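Local coordinates for protein arylmalonate decarboxylase (Bordetella bronchiseptica, PDB 3IXL) that catalyses the enantioselective decarboxylation of 2-aryl-2-methylmalonates to 2-arylpropionates, releasing carbon dioxide, at residues P21-R26 with S210-G215. The protein carries 2 engineered substitutions. Numbering follows the deposited sequence.
Sequences PADGAR and SSSPAG
Asp23 and Pro213 mark the closest backbone approach, their CA atoms 6.6 Å apart, where the segment running into the short helix 23-27 meets the first turn of helix 211-222. A turn leads into the first helix, with Gly24 N donating to Pro21 O; in the second, Ala214 N and Gly215 N bond back to Ser210 O and Ser211 O. Direct contact is small, about 126 Å² summed over both sides, and rests on four side chains. The carboxylate of Asp23 reaches across with one oxygen: OD2 comes 3.2 Å from Ser212 OG and lies 3.5 Å from both CG and CD of Pro213, meeting the serine side chain and these two ring carbons. With chi1 at -173° the Ser212 hydroxyl swings opposite its own backbone N, into the gap between the segments. There a water ties the two segments together, accepting from Asp23 N at 3.1 Å and hydrogen-bonded to Ser212 OG at 2.8 Å. The bridge thus occupies the backbone N-H of Asp23. Pro21 adds a looser van der Waals touch, its CB 4.1 Å from Ser212 OG; its side chain is about 7 Å from the bound 2-phenylacetic acid. The contact lies between the two halves of the fold, each built on a parallel four-stranded sheet, and joins the segment after strand 8-13 to the helix after strand 208-210. Leu194 packs against both Asp23 and Pro213, helix 196-204 adds Ile197 beside the proline, and on helix 211-222 the Ser211 hydroxyl is hydrogen-bonded to Thr75 OG1 and the backbone N of the engineered Ser188, both ligand-pocket residues.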
loop_
_atom_site.group_PDB
_atom_site.type_symbol
_atom_site.label_atom_id
_atom_site.label_comp_id
_atom_site.label_asym_id
_atom_site.label_seq_id
_atom_site.Cartn_x
_atom_site.Cartn_y
_atom_site.Cartn_z
ATOM N N PRO A 21 -6.726 3.656 -8.455
ATOM C CA PRO A 21 -5.323 3.467 -8.824
ATOM C C PRO A 21 -5.190 2.513 -10.012
ATOM O O PRO A 21 -5.940 1.536 -10.124
ATOM C CB PRO A 21 -4.689 2.900 -7.548
ATOM C CG PRO A 21 -5.590 3.368 -6.432
ATOM C CD PRO A 21 -6.980 3.369 -7.032
ATOM N N ALA A 22 -4.251 2.819 -10.905
ATOM C CA ALA A 22 -4.140 2.142 -12.198
ATOM C C ALA A 22 -3.896 0.635 -12.105
ATOM O O ALA A 22 -4.215 -0.113 -13.035
ATOM C CB ALA A 22 -3.061 2.806 -13.044
ATOM N N ASP A 23 -3.343 0.178 -10.989
ATOM C CA ASP A 23 -3.031 -1.239 -10.861
ATOM C C ASP A 23 -4.260 -2.144 -10.884
ATOM O O ASP A 23 -4.158 -3.317 -11.249
ATOM C CB ASP A 23 -2.225 -1.497 -9.593
ATOM C CG ASP A 23 -0.810 -0.943 -9.666
ATOM O OD1 ASP A 23 -0.376 -0.442 -10.733
ATOM O OD2 ASP A 23 -0.136 -1.002 -8.626
ATOM N N GLY A 24 -5.419 -1.610 -10.488
ATOM C CA GLY A 24 -6.633 -2.433 -10.357
ATOM C C GLY A 24 -7.080 -3.065 -11.664
ATOM O O GLY A 24 -7.490 -4.231 -11.690
ATOM N N ALA A 25 -6.993 -2.286 -12.738
ATOM C CA ALA A 25 -7.403 -2.736 -14.073
ATOM C C ALA A 25 -6.518 -3.856 -14.612
ATOM O O ALA A 25 -6.943 -4.627 -15.471
ATOM C CB ALA A 25 -7.418 -1.569 -15.037
ATOM N N ARG A 26 -5.291 -3.941 -14.100
ATOM C CA ARG A 26 -4.339 -4.955 -14.517
ATOM C C ARG A 26 -4.409 -6.194 -13.622
ATOM O O ARG A 26 -4.473 -7.320 -14.104
ATOM C CB ARG A 26 -2.939 -4.342 -14.526
ATOM C CG ARG A 26 -2.769 -3.277 -15.622
ATOM C CD ARG A 26 -1.487 -2.463 -15.475
ATOM N NE ARG A 26 -0.303 -3.249 -15.805
ATOM C CZ ARG A 26 0.952 -2.856 -15.583
ATOM N NH1 ARG A 26 1.201 -1.683 -15.003
ATOM N NH2 ARG A 26 1.959 -3.649 -15.927
ATOM N N SER A 210 4.564 -4.725 -2.409
ATOM C CA SER A 210 4.518 -3.358 -2.914
ATOM C C SER A 210 3.202 -2.724 -2.479
ATOM O O SER A 210 2.154 -3.368 -2.562
ATOM C CB SER A 210 4.646 -3.365 -4.438
ATOM O OG SER A 210 4.580 -2.052 -4.952
ATOM N N SER A 211 3.257 -1.466 -2.043
ATOM C CA SER A 211 2.079 -0.775 -1.478
ATOM C C SER A 211 0.783 -0.885 -2.298
ATOM O O SER A 211 -0.236 -1.352 -1.785
ATOM C CB SER A 211 2.386 0.712 -1.259
ATOM O OG SER A 211 3.260 0.908 -0.180
ATOM N N SER A 212 0.801 -0.409 -3.537
ATOM C CA SER A 212 -0.441 -0.362 -4.315
ATOM C C SER A 212 -0.992 -1.770 -4.588
ATOM O O SER A 212 -2.138 -2.067 -4.261
ATOM C CB SER A 212 -0.262 0.456 -5.590
ATOM O OG SER A 212 -1.501 0.623 -6.246
ATOM N N PRO A 213 -0.173 -2.663 -5.174
ATOM C CA PRO A 213 -0.665 -4.018 -5.404
ATOM C C PRO A 213 -1.121 -4.713 -4.112
ATOM O O PRO A 213 -2.167 -5.364 -4.109
ATOM C CB PRO A 213 0.539 -4.720 -6.047
ATOM C CG PRO A 213 1.291 -3.588 -6.701
ATOM C CD PRO A 213 1.190 -2.478 -5.714
ATOM N N ALA A 214 -0.379 -4.560 -3.016
ATOM C CA ALA A 214 -0.809 -5.161 -1.745
ATOM C C ALA A 214 -2.147 -4.580 -1.294
ATOM O O ALA A 214 -2.987 -5.310 -0.778
ATOM C CB ALA A 214 0.245 -4.968 -0.661
ATOM N N GLY A 215 -2.349 -3.277 -1.506
ATOM C CA GLY A 215 -3.633 -2.650 -1.168
ATOM C C GLY A 215 -4.789 -3.319 -1.895
ATOM O O GLY A 215 -5.837 -3.592 -1.300
HETATM O O HOH W 1 -1.909 1.757 -8.750
#